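Local coordinates for protein diaminobutyrate-pyruvate transaminase and L-2,4-diaminobutyrate decarboxylase (Vibrio parahaemolyticus, PDB 2QMA) that probably decarboxylates L-2,4-diaminobutyrate with pyridoxal 5'-phosphate through the C-terminal domain modelled here, the rest of the full-length protein probably being a class-III transaminase, at residues S31-S36 with P79-I84; E65-A70 with A88-K93; G238-T243 with D278-M283. All blocks are in the same frame, centred on the assembly; numbering follows the deposited sequence.

Overall arrangement
Interactions 1 and 2 share helix 80-92: its start meets the start of helix 32-51 in interaction 1, and its later part meets helix 61-69 in interaction 2, with the two centres about 20 Å apart. Their segments alternate along the chain, helix 80-92 ties the other two together, one near its start and one further along, and both contacts also touch the second subunit. Interaction 3 comes later in the chain and on the opposite side of its centre, about 55 Å from interaction 1 and 48 Å from interaction 2 between centres. It packs a loop against a helix beside the seven-stranded sheet of the cofactor-binding fold, and no other subunit touches it.

Interaction 1 of 3, residues S31-S36 with P79-I84; sequences SAEFAS and PLKSVI
Lys81 lays the end of its side chain over the hydroxyl of Ser36, so that CE and NZ both border that oxygen. The one polar bond across the contact is here: Lys81 NZ donates to Ser36 OG at 2.5 Å, unusually short for this pair, so the length is to be taken with caution. The approach suits an ammonium group, since the angle CE-NZ-OG is about 110°. Behind the nitrogen, Lys81 CE rests 3.3 Å from Ser36 OG and 3.8 Å from Ser36 O. The lysine gets this far because its chain is extended beyond CG; Ser36 meets it with OG turned away from its own backbone nitrogen (chi1 -179°). Both residues sit near the beginnings of helices, on 32-51 and 80-92, which run alongside each other in the N-terminal helical part of the chain, an arrangement consistent with the interlocking N-terminal helices of related group II decarboxylases. The backbones are well separated at this level, with Ser36 CA and Lys81 CA 9.2 Å apart, and the long lysine spans the distance.

Glu33, one turn before Ser36, brings its carboxylate close to the lysine chain. Glu33 OE2 stays 5.1 Å from Lys81 NZ, too far for a salt bridge, but the opposite charge probably favours the lysine's position electrostatically. On the other helix, Pro79 is the N-cap residue, and Ser82 OG folds back to donate to Pro79 O at 3.0 Å, the same carbonyl that accepts from Val83 N. Away from this polar edge the helices pack by side-chain contact, Leu80 on Val37 and Ile84 on His40 and Thr41. Leu80 and Ile84 also reach Met113 and Met382 of the second subunit.

Interaction 2 of 3, residues E65-A70 with A88-K93; sequences EDAINA and AELVAK
Leu90 straddles the edge of helix 61-69 and divides its two methyls between neighbouring residues. Its CD1 sits against Ala67 CB at 3.7 Å, while CD2 lies 3.8 Å from Ile68 CG1, with Leu90 CG itself only slightly farther from that methylene. This is the tight part of the contact: one branched tip fitted against a small residue and a larger one, with no hydrogen bond across. The leucine is aimed by its first torsion, which swings CG away from the backbone nitrogen and out across the gap (chi1 178°), and the isoleucine side chain crosses it at a slant. The two backbones come as near as 7.6 Å, between Ile68 CA and Leu90 CA, a close approach that the small side chain of Ala67 permits.

The other side is looser. Glu89 and Lys93, both exposed, take no part in the packing on helix 61-69 and make a long salt bridge with each other, Lys93 NZ to Glu89 OE2 at 3.9 Å. Along the backbone the helix widens: Lys93 N bonds to Ala88 O five residues back at 3.0 Å, a pi-type turn near the end of helix 80-92, and Leu90 O accepts from Asn94 ND2.

On a further face of helix 80-92, Ala88 and Ala92 pack on helix 32-51 through Ala44, Met45 and Val48. The second subunit closes in as well: its Tyr140 packs on Ile68, its Val141 meets Val91, and its Lys144 NZ bonds to Asn69 O, so the pairing of helices 61-69 and 80-92, in the N-terminal helical part of the chain, lies against the dimer interface.

Interaction 3 of 3, residues G238-T243 with D278-M283; sequences GTMDIT and DFIADM
Ile242 sets its CD1 methyl over one face of the Phe279 ring, a CH-pi contact with CD1 3.9 Å from the ring centroid and 20° off the normal. The methyl is shifted toward the rim, on the CG side, while Ile242 CB lies 3.7 Å from Phe279 CD2. CG1 of the isoleucine is wedged between its own backbone nitrogen and carbonyl carbon (chi1 73°), and from there the chain reaches the ring.

Apolar packing follows: selenomethionine Met240 and Ile280 meet tip to tip, Met240 CE and Ile280 CD1 being 4.0 Å apart.

Between the segments there is no hydrogen bond; inside the loop, Asp241 OD1 accepts from Thr243 N at 2.9 Å, from above the carboxylate plane, making an Asx turn before helix 245-254. The same oxygen takes the Thr243 hydroxyl on its syn side. Met240 N bonds to Asp275 OD1, just before helix 277-287.

Leu245 of helix 245-254 packs on Met240 and Phe279. Helix 277-287 connects the parallel neighbours 258-265 and 290-295 of the main sheet, a beta-alpha-beta crossover; Ile280 rests on Met291 of strand 290-295, and the loop after strand 229-232, outermost in this chain's sheet, meets the helix through Met240 and Ile242.

Interaction 1 of 3, residues S31-S36 with P79-I84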
ATOM      1  N   SER A  31     -18.102  11.340 -19.063  1.00 18.06           N
ATOM      2  CA  SER A  31     -17.594   9.983 -18.814  1.00 18.88           C
ATOM      3  C   SER A  31     -17.784   9.034 -19.983  1.00 18.19           C
ATOM      4  O   SER A  31     -17.634   7.840 -19.836  1.00 18.62           O
ATOM      5  CB  SER A  31     -18.173   9.376 -17.517  1.00 18.27           C
ATOM      6  OG  SER A  31     -19.444   9.915 -17.224  1.00 19.80           O
ATOM      7  N   ALA A  32     -18.121   9.568 -21.147  1.00 17.85           N
ATOM      8  CA  ALA A  32     -18.296   8.727 -22.322  1.00 17.84           C
ATOM      9  C   ALA A  32     -17.034   7.955 -22.672  1.00 17.33           C
ATOM     10  O   ALA A  32     -17.085   6.742 -22.851  1.00 17.94           O
ATOM     11  CB  ALA A  32     -18.762   9.561 -23.512  1.00 17.13           C
ATOM     12  N   GLU A  33     -15.893   8.642 -22.739  1.00 17.54           N
ATOM     13  CA  GLU A  33     -14.651   7.978 -23.129  1.00 17.72           C
ATOM     14  C   GLU A  33     -14.277   6.947 -22.043  1.00 16.96           C
ATOM     15  O   GLU A  33     -13.799   5.843 -22.329  1.00 16.40           O
ATOM     16  CB  GLU A  33     -13.520   9.011 -23.307  1.00 18.68           C
ATOM     17  CG  GLU A  33     -12.204   8.452 -23.871  1.00 19.74           C
ATOM     18  CD  GLU A  33     -12.360   7.741 -25.231  1.00 22.67           C
ATOM     19  OE1 GLU A  33     -13.365   7.952 -25.958  1.00 24.70           O
ATOM     20  OE2 GLU A  33     -11.455   6.963 -25.585  1.00 24.28           O
ATOM     21  N   PHE A  34     -14.509   7.337 -20.800  1.00 16.60           N
ATOM     22  CA  PHE A  34     -14.238   6.457 -19.661  1.00 17.11           C
ATOM     23  C   PHE A  34     -14.925   5.102 -19.852  1.00 16.96           C
ATOM     24  O   PHE A  34     -14.287   4.061 -19.828  1.00 17.61           O
ATOM     25  CB  PHE A  34     -14.701   7.120 -18.366  1.00 16.81           C
ATOM     26  CG  PHE A  34     -14.950   6.142 -17.242  1.00 16.96           C
ATOM     27  CD1 PHE A  34     -13.893   5.630 -16.513  1.00 15.87           C
ATOM     28  CD2 PHE A  34     -16.257   5.734 -16.920  1.00 17.06           C
ATOM     29  CE1 PHE A  34     -14.117   4.725 -15.456  1.00 20.17           C
ATOM     30  CE2 PHE A  34     -16.491   4.834 -15.881  1.00 18.83           C
ATOM     31  CZ  PHE A  34     -15.410   4.333 -15.132  1.00 18.43           C
ATOM     32  N   ALA A  35     -16.230   5.137 -20.076  1.00 17.71           N
ATOM     33  CA  ALA A  35     -17.022   3.919 -20.268  1.00 17.43           C
ATOM     34  C   ALA A  35     -16.480   3.073 -21.426  1.00 17.87           C
ATOM     35  O   ALA A  35     -16.326   1.853 -21.299  1.00 17.48           O
ATOM     36  CB  ALA A  35     -18.479   4.290 -20.501  1.00 18.35           C
ATOM     37  N   SER A  36     -16.161   3.738 -22.538  1.00 17.68           N
ATOM     38  CA  SER A  36     -15.658   3.075 -23.729  1.00 17.80           C
ATOM     39  C   SER A  36     -14.316   2.379 -23.484  1.00 17.49           C
ATOM     40  O   SER A  36     -14.095   1.253 -23.962  1.00 17.89           O
ATOM     41  CB  SER A  36     -15.542   4.089 -24.871  1.00 17.72           C
ATOM     42  OG  SER A  36     -15.082   3.467 -26.050  1.00 20.06           O
ATOM     43  N   PRO A  79      -2.714   5.443 -28.960  1.00 20.74           N
ATOM     44  CA  PRO A  79      -4.056   5.540 -28.391  1.00 19.50           C
ATOM     45  C   PRO A  79      -4.240   4.501 -27.298  1.00 18.45           C
ATOM     46  O   PRO A  79      -3.675   3.393 -27.369  1.00 17.23           O
ATOM     47  CB  PRO A  79      -4.994   5.239 -29.572  1.00 19.77           C
ATOM     48  CG  PRO A  79      -4.127   4.722 -30.683  1.00 21.28           C
ATOM     49  CD  PRO A  79      -2.720   5.122 -30.406  1.00 20.25           C
ATOM     50  N   LEU A  80      -5.034   4.867 -26.298  1.00 18.43           N
ATOM     51  CA  LEU A  80      -5.106   4.082 -25.046  1.00 18.47           C
ATOM     52  C   LEU A  80      -5.589   2.658 -25.331  1.00 18.73           C
ATOM     53  O   LEU A  80      -5.056   1.696 -24.787  1.00 19.42           O
ATOM     54  CB  LEU A  80      -5.996   4.772 -24.006  1.00 18.12           C
ATOM     55  CG  LEU A  80      -6.193   4.061 -22.649  1.00 17.88           C
ATOM     56  CD1 LEU A  80      -4.879   3.489 -22.136  1.00 18.99           C
ATOM     57  CD2 LEU A  80      -6.762   5.038 -21.642  1.00 18.26           C
ATOM     58  N   LYS A  81      -6.593   2.519 -26.183  1.00 19.15           N
ATOM     59  CA  LYS A  81      -7.105   1.190 -26.477  1.00 19.71           C
ATOM     60  C   LYS A  81      -6.036   0.262 -27.074  1.00 19.87           C
ATOM     61  O   LYS A  81      -6.021  -0.928 -26.761  1.00 20.05           O
ATOM     62  CB  LYS A  81      -8.362   1.263 -27.359  1.00 19.95           C
ATOM     63  CG  LYS A  81      -9.622   1.700 -26.613  1.00 18.29           C
ATOM     64  CD  LYS A  81     -10.789   2.032 -27.554  1.00 21.08           C
ATOM     65  CE  LYS A  81     -11.921   2.677 -26.752  1.00 22.57           C
ATOM     66  NZ  LYS A  81     -13.221   2.573 -27.481  1.00 24.10           N
ATOM     67  N   SER A  82      -5.136   0.787 -27.913  1.00 20.22           N
ATOM     68  CA  SER A  82      -4.066  -0.068 -28.472  1.00 20.48           C
ATOM     69  C   SER A  82      -3.042  -0.468 -27.390  1.00 19.72           C
ATOM     70  O   SER A  82      -2.539  -1.592 -27.393  1.00 19.09           O
ATOM     71  CB  SER A  82      -3.423   0.497 -29.756  1.00 21.03           C
ATOM     72  OG  SER A  82      -2.600   1.630 -29.531  1.00 24.75           O
ATOM     73  N   VAL A  83      -2.763   0.451 -26.467  1.00 18.07           N
ATOM     74  CA  VAL A  83      -1.857   0.182 -25.356  1.00 17.66           C
ATOM     75  C   VAL A  83      -2.452  -0.916 -24.466  1.00 17.79           C
ATOM     76  O   VAL A  83      -1.726  -1.816 -24.002  1.00 17.41           O
ATOM     77  CB  VAL A  83      -1.593   1.442 -24.518  1.00 16.40           C
ATOM     78  CG1 VAL A  83      -0.719   1.084 -23.301  1.00 16.68           C
ATOM     79  CG2 VAL A  83      -0.914   2.572 -25.378  1.00 15.34           C
ATOM     80  N   ILE A  84      -3.766  -0.826 -24.237  1.00 17.96           N
ATOM     81  CA  ILE A  84      -4.509  -1.856 -23.524  1.00 17.74           C
ATOM     82  C   ILE A  84      -4.360  -3.199 -24.250  1.00 18.17           C
ATOM     83  O   ILE A  84      -4.171  -4.220 -23.611  1.00 17.77           O
ATOM     84  CB  ILE A  84      -6.011  -1.494 -23.367  1.00 18.25           C
ATOM     85  CG1 ILE A  84      -6.179  -0.400 -22.298  1.00 16.88           C
ATOM     86  CG2 ILE A  84      -6.833  -2.705 -22.969  1.00 16.25           C
ATOM     87  CD1 ILE A  84      -7.505   0.358 -22.412  1.00 20.89           C
TER

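Interaction 2 of 3, residues E65-A70 with A88-K93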
ATOM      1  N   GLU A  65      11.170 -11.051 -20.611  1.00 20.75           N
ATOM      2  CA  GLU A  65      11.870  -9.894 -20.062  1.00 22.93           C
ATOM      3  C   GLU A  65      12.397  -9.002 -21.197  1.00 22.28           C
ATOM      4  O   GLU A  65      12.328  -7.765 -21.116  1.00 21.65           O
ATOM      5  CB  GLU A  65      13.004 -10.346 -19.132  1.00 22.49           C
ATOM      6  CG  GLU A  65      13.948  -9.244 -18.705  1.00 24.22           C
ATOM      7  CD  GLU A  65      15.062  -9.722 -17.794  1.00 26.13           C
ATOM      8  OE1 GLU A  65      15.602 -10.823 -18.036  1.00 27.57           O
ATOM      9  OE2 GLU A  65      15.404  -8.984 -16.827  1.00 28.82           O
ATOM     10  N   ASP A  66      12.909  -9.643 -22.256  1.00 21.45           N
ATOM     11  CA  ASP A  66      13.457  -8.897 -23.385  1.00 21.80           C
ATOM     12  C   ASP A  66      12.360  -8.070 -24.041  1.00 21.35           C
ATOM     13  O   ASP A  66      12.565  -6.879 -24.317  1.00 21.44           O
ATOM     14  CB  ASP A  66      14.117  -9.824 -24.426  1.00 21.81           C
ATOM     15  CG  ASP A  66      15.511 -10.324 -24.001  1.00 22.44           C
ATOM     16  OD1 ASP A  66      16.092  -9.810 -23.018  1.00 25.76           O
ATOM     17  OD2 ASP A  66      16.023 -11.269 -24.672  1.00 25.05           O
ATOM     18  N   ALA A  67      11.204  -8.709 -24.260  1.00 20.35           N
ATOM     19  CA  ALA A  67      10.055  -8.072 -24.924  1.00 19.79           C
ATOM     20  C   ALA A  67       9.527  -6.895 -24.120  1.00 18.82           C
ATOM     21  O   ALA A  67       9.247  -5.824 -24.670  1.00 17.30           O
ATOM     22  CB  ALA A  67       8.935  -9.092 -25.175  1.00 19.45           C
ATOM     23  N   ILE A  68       9.403  -7.094 -22.809  1.00 18.72           N
ATOM     24  CA  ILE A  68       9.041  -6.012 -21.893  1.00 18.63           C
ATOM     25  C   ILE A  68      10.054  -4.843 -21.894  1.00 19.42           C
ATOM     26  O   ILE A  68       9.661  -3.687 -21.991  1.00 20.07           O
ATOM     27  CB  ILE A  68       8.757  -6.561 -20.450  1.00 17.42           C
ATOM     28  CG1 ILE A  68       7.404  -7.258 -20.485  1.00 16.20           C
ATOM     29  CG2 ILE A  68       8.728  -5.427 -19.398  1.00 16.46           C
ATOM     30  CD1 ILE A  68       7.224  -8.310 -19.402  1.00 14.34           C
ATOM     31  N   ASN A  69      11.342  -5.152 -21.827  1.00 20.63           N
ATOM     32  CA  ASN A  69      12.387  -4.111 -21.858  1.00 21.19           C
ATOM     33  C   ASN A  69      12.433  -3.307 -23.153  1.00 21.48           C
ATOM     34  O   ASN A  69      12.840  -2.131 -23.161  1.00 21.33           O
ATOM     35  CB  ASN A  69      13.759  -4.717 -21.587  1.00 21.02           C
ATOM     36  CG  ASN A  69      13.999  -5.027 -20.102  1.00 21.34           C
ATOM     37  OD1 ASN A  69      14.890  -5.802 -19.791  1.00 21.86           O
ATOM     38  ND2 ASN A  69      13.238  -4.400 -19.196  1.00 18.84           N
ATOM     39  N   ALA A  70      12.009  -3.944 -24.242  1.00 21.00           N
ATOM     40  CA  ALA A  70      12.029  -3.318 -25.558  1.00 21.58           C
ATOM     41  C   ALA A  70      10.894  -2.306 -25.711  1.00 21.49           C
ATOM     42  O   ALA A  70      10.903  -1.510 -26.630  1.00 22.12           O
ATOM     43  CB  ALA A  70      11.970  -4.399 -26.690  1.00 20.65           C
ATOM     44  N   ALA A  88      -2.523  -6.479 -22.699  1.00 19.60           N
ATOM     45  CA  ALA A  88      -3.230  -7.757 -22.613  1.00 21.13           C
ATOM     46  C   ALA A  88      -2.364  -8.845 -23.255  1.00 21.34           C
ATOM     47  O   ALA A  88      -2.165  -9.917 -22.695  1.00 22.09           O
ATOM     48  CB  ALA A  88      -4.609  -7.677 -23.281  1.00 20.77           C
ATOM     49  N   GLU A  89      -1.810  -8.528 -24.411  1.00 21.60           N
ATOM     50  CA  GLU A  89      -1.043  -9.482 -25.188  1.00 21.81           C
ATOM     51  C   GLU A  89       0.266  -9.904 -24.551  1.00 21.16           C
ATOM     52  O   GLU A  89       0.602 -11.079 -24.559  1.00 22.13           O
ATOM     53  CB  GLU A  89      -0.786  -8.947 -26.600  1.00 21.51           C
ATOM     54  CG  GLU A  89       0.008  -9.932 -27.480  1.00 24.00           C
ATOM     55  CD  GLU A  89      -0.784 -11.165 -27.928  1.00 24.67           C
ATOM     56  OE1 GLU A  89      -2.037 -11.205 -27.823  1.00 23.13           O
ATOM     57  OE2 GLU A  89      -0.131 -12.114 -28.414  1.00 28.57           O
ATOM     58  N   LEU A  90       1.012  -8.946 -24.022  1.00 20.53           N
ATOM     59  CA  LEU A  90       2.358  -9.221 -23.530  1.00 19.64           C
ATOM     60  C   LEU A  90       2.395  -9.472 -22.008  1.00 18.90           C
ATOM     61  O   LEU A  90       3.068 -10.386 -21.511  1.00 18.54           O
ATOM     62  CB  LEU A  90       3.296  -8.058 -23.932  1.00 19.83           C
ATOM     63  CG  LEU A  90       4.755  -8.118 -23.467  1.00 19.69           C
ATOM     64  CD1 LEU A  90       5.439  -9.332 -24.106  1.00 21.56           C
ATOM     65  CD2 LEU A  90       5.494  -6.782 -23.762  1.00 20.82           C
ATOM     66  N   VAL A  91       1.659  -8.659 -21.277  1.00 18.54           N
ATOM     67  CA  VAL A  91       1.743  -8.688 -19.826  1.00 17.86           C
ATOM     68  C   VAL A  91       0.733  -9.725 -19.261  1.00 18.04           C
ATOM     69  O   VAL A  91       1.126 -10.701 -18.570  1.00 18.25           O
ATOM     70  CB  VAL A  91       1.563  -7.263 -19.258  1.00 18.53           C
ATOM     71  CG1 VAL A  91       1.631  -7.249 -17.689  1.00 15.67           C
ATOM     72  CG2 VAL A  91       2.631  -6.316 -19.839  1.00 17.34           C
ATOM     73  N   ALA A  92      -0.547  -9.536 -19.601  1.00 17.51           N
ATOM     74  CA  ALA A  92      -1.637 -10.333 -19.024  1.00 17.77           C
ATOM     75  C   ALA A  92      -1.530 -11.783 -19.452  1.00 17.44           C
ATOM     76  O   ALA A  92      -1.615 -12.686 -18.619  1.00 17.43           O
ATOM     77  CB  ALA A  92      -3.009  -9.740 -19.408  1.00 17.38           C
ATOM     78  N   LYS A  93      -1.381 -12.011 -20.765  1.00 17.86           N
ATOM     79  CA  LYS A  93      -1.260 -13.367 -21.296  1.00 19.12           C
ATOM     80  C   LYS A  93      -0.144 -14.191 -20.610  1.00 17.46           C
ATOM     81  O   LYS A  93      -0.253 -15.422 -20.540  1.00 17.84           O
ATOM     82  CB  LYS A  93      -1.041 -13.320 -22.818  1.00 18.26           C
ATOM     83  CG  LYS A  93      -1.083 -14.654 -23.500  1.00 21.85           C
ATOM     84  CD  LYS A  93      -1.049 -14.493 -25.040  1.00 22.64           C
ATOM     85  CE  LYS A  93      -1.259 -15.831 -25.742  1.00 28.63           C
ATOM     86  NZ  LYS A  93      -0.804 -15.804 -27.176  1.00 31.79           N
TER

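Interaction 3 of 3, residues G238-T243 with D278-M283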
ATOM      1  N   GLY A 238       4.093 -27.618  13.678  1.00 20.76           N
ATOM      2  CA  GLY A 238       4.297 -26.199  13.382  1.00 19.91           C
ATOM      3  C   GLY A 238       3.877 -25.194  14.462  1.00 19.83           C
ATOM      4  O   GLY A 238       4.246 -24.021  14.390  1.00 19.71           O
ATOM      5  N   THR A 239       3.089 -25.639  15.449  1.00 18.84           N
ATOM      6  CA  THR A 239       2.653 -24.767  16.557  1.00 17.52           C
ATOM      7  C   THR A 239       3.824 -24.453  17.529  1.00 16.77           C
ATOM      8  O   THR A 239       4.778 -25.226  17.662  1.00 15.37           O
ATOM      9  CB  THR A 239       1.480 -25.412  17.341  1.00 16.87           C
ATOM     10  OG1 THR A 239       1.903 -26.643  17.924  1.00 18.60           O
ATOM     11  CG2 THR A 239       0.283 -25.725  16.406  1.00 18.43           C
HETATM   12  N   MSE A 240       3.744 -23.326  18.234  1.00 15.07           N
HETATM   13  CA  MSE A 240       4.754 -22.971  19.241  1.00 14.04           C
HETATM   14  C   MSE A 240       4.753 -24.046  20.351  1.00 14.17           C
HETATM   15  O   MSE A 240       3.668 -24.443  20.836  1.00 12.41           O
HETATM   16  CB  MSE A 240       4.405 -21.612  19.880  1.00 14.11           C
HETATM   17  CG  MSE A 240       5.542 -21.080  20.742  1.00 11.44           C
HETATM   18 SE   MSE A 240       4.992 -19.514  21.727  0.70 18.93          SE
HETATM   19  CE  MSE A 240       5.057 -18.190  20.351  1.00 16.88           C
ATOM     20  N   ASP A 241       5.945 -24.529  20.751  1.00 14.88           N
ATOM     21  CA  ASP A 241       6.018 -25.444  21.921  1.00 15.05           C
ATOM     22  C   ASP A 241       5.821 -24.699  23.249  1.00 15.47           C
ATOM     23  O   ASP A 241       6.782 -24.113  23.786  1.00 16.21           O
ATOM     24  CB  ASP A 241       7.337 -26.275  21.959  1.00 15.66           C
ATOM     25  CG  ASP A 241       7.288 -27.412  23.004  1.00 16.29           C
ATOM     26  OD1 ASP A 241       6.388 -27.421  23.875  1.00 15.07           O
ATOM     27  OD2 ASP A 241       8.153 -28.304  22.946  1.00 20.06           O
ATOM     28  N   ILE A 242       4.616 -24.755  23.838  1.00 14.89           N
ATOM     29  CA  ILE A 242       4.363 -23.986  25.092  1.00 15.92           C
ATOM     30  C   ILE A 242       4.953 -24.650  26.353  1.00 15.65           C
ATOM     31  O   ILE A 242       4.965 -24.040  27.407  1.00 15.51           O
ATOM     32  CB  ILE A 242       2.839 -23.638  25.300  1.00 15.89           C
ATOM     33  CG1 ILE A 242       2.029 -24.902  25.710  1.00 16.83           C
ATOM     34  CG2 ILE A 242       2.300 -22.988  24.020  1.00 15.75           C
ATOM     35  CD1 ILE A 242       0.559 -24.661  26.221  1.00 16.70           C
ATOM     36  N   THR A 243       5.489 -25.868  26.194  1.00 17.62           N
ATOM     37  CA  THR A 243       6.161 -26.638  27.254  1.00 19.82           C
ATOM     38  C   THR A 243       7.213 -25.861  28.012  1.00 19.85           C
ATOM     39  O   THR A 243       7.251 -25.911  29.216  1.00 21.19           O
ATOM     40  CB  THR A 243       6.847 -27.948  26.703  1.00 19.53           C
ATOM     41  OG1 THR A 243       5.877 -28.727  26.004  1.00 23.70           O
ATOM     42  CG2 THR A 243       7.342 -28.773  27.833  1.00 22.56           C
ATOM     43  N   ASP A 278      -4.653 -18.713  23.541  1.00 12.14           N
ATOM     44  CA  ASP A 278      -5.110 -18.502  24.916  1.00 12.79           C
ATOM     45  C   ASP A 278      -3.997 -18.629  25.947  1.00 11.39           C
ATOM     46  O   ASP A 278      -3.888 -17.843  26.862  1.00  8.97           O
ATOM     47  CB  ASP A 278      -6.256 -19.470  25.232  1.00 15.01           C
ATOM     48  CG  ASP A 278      -7.168 -18.927  26.290  1.00 19.21           C
ATOM     49  OD1 ASP A 278      -7.655 -17.792  26.154  1.00 21.06           O
ATOM     50  OD2 ASP A 278      -7.417 -19.641  27.252  1.00 21.71           O
ATOM     51  N   PHE A 279      -3.155 -19.636  25.803  1.00  9.81           N
ATOM     52  CA  PHE A 279      -1.993 -19.750  26.722  1.00 10.07           C
ATOM     53  C   PHE A 279      -0.967 -18.626  26.535  1.00  9.19           C
ATOM     54  O   PHE A 279      -0.396 -18.122  27.514  1.00  9.00           O
ATOM     55  CB  PHE A 279      -1.282 -21.097  26.555  1.00 10.77           C
ATOM     56  CG  PHE A 279      -0.208 -21.315  27.553  1.00 11.88           C
ATOM     57  CD1 PHE A 279      -0.516 -21.785  28.823  1.00 13.16           C
ATOM     58  CD2 PHE A 279       1.121 -21.031  27.242  1.00 10.56           C
ATOM     59  CE1 PHE A 279       0.508 -21.991  29.777  1.00 14.13           C
ATOM     60  CE2 PHE A 279       2.122 -21.232  28.157  1.00 13.13           C
ATOM     61  CZ  PHE A 279       1.818 -21.728  29.447  1.00 14.19           C
ATOM     62  N   ILE A 280      -0.763 -18.218  25.288  1.00  8.08           N
ATOM     63  CA  ILE A 280       0.144 -17.106  25.004  1.00  8.91           C
ATOM     64  C   ILE A 280      -0.434 -15.858  25.705  1.00  8.62           C
ATOM     65  O   ILE A 280       0.298 -15.082  26.327  1.00  8.96           O
ATOM     66  CB  ILE A 280       0.311 -16.921  23.523  1.00  7.95           C
ATOM     67  CG1 ILE A 280       1.113 -18.119  22.979  1.00 11.04           C
ATOM     68  CG2 ILE A 280       1.084 -15.609  23.202  1.00  7.26           C
ATOM     69  CD1 ILE A 280       1.240 -18.165  21.453  1.00 14.08           C
ATOM     70  N   ALA A 281      -1.755 -15.705  25.649  1.00  8.66           N
ATOM     71  CA  ALA A 281      -2.413 -14.550  26.272  1.00 11.27           C
ATOM     72  C   ALA A 281      -2.209 -14.609  27.776  1.00 10.32           C
ATOM     73  O   ALA A 281      -2.033 -13.566  28.449  1.00 12.43           O
ATOM     74  CB  ALA A 281      -3.939 -14.462  25.881  1.00 11.66           C
ATOM     75  N   ASP A 282      -2.223 -15.821  28.335  1.00 10.43           N
ATOM     76  CA  ASP A 282      -1.999 -15.965  29.781  1.00 10.45           C
ATOM     77  C   ASP A 282      -0.573 -15.668  30.137  1.00 10.09           C
ATOM     78  O   ASP A 282      -0.330 -15.154  31.212  1.00 10.51           O
ATOM     79  CB  ASP A 282      -2.370 -17.367  30.269  1.00 10.47           C
ATOM     80  CG  ASP A 282      -3.880 -17.630  30.209  1.00 13.14           C
ATOM     81  OD1 ASP A 282      -4.681 -16.666  30.335  1.00 13.14           O
ATOM     82  OD2 ASP A 282      -4.251 -18.794  30.054  1.00 17.17           O
HETATM   83  N   MSE A 283       0.365 -16.042  29.259  1.00 10.50           N
HETATM   84  CA  MSE A 283       1.779 -15.645  29.416  1.00  9.71           C
HETATM   85  C   MSE A 283       1.954 -14.101  29.447  1.00  9.11           C
HETATM   86  O   MSE A 283       2.706 -13.530  30.271  1.00  8.17           O
HETATM   87  CB  MSE A 283       2.632 -16.294  28.309  1.00 10.52           C
HETATM   88  CG  MSE A 283       2.901 -17.781  28.588  1.00 11.30           C
HETATM   89 SE   MSE A 283       3.879 -18.199  30.229  0.70 14.11          SE
HETATM   90  CE  MSE A 283       2.468 -18.637  31.473  1.00 11.43           C
TER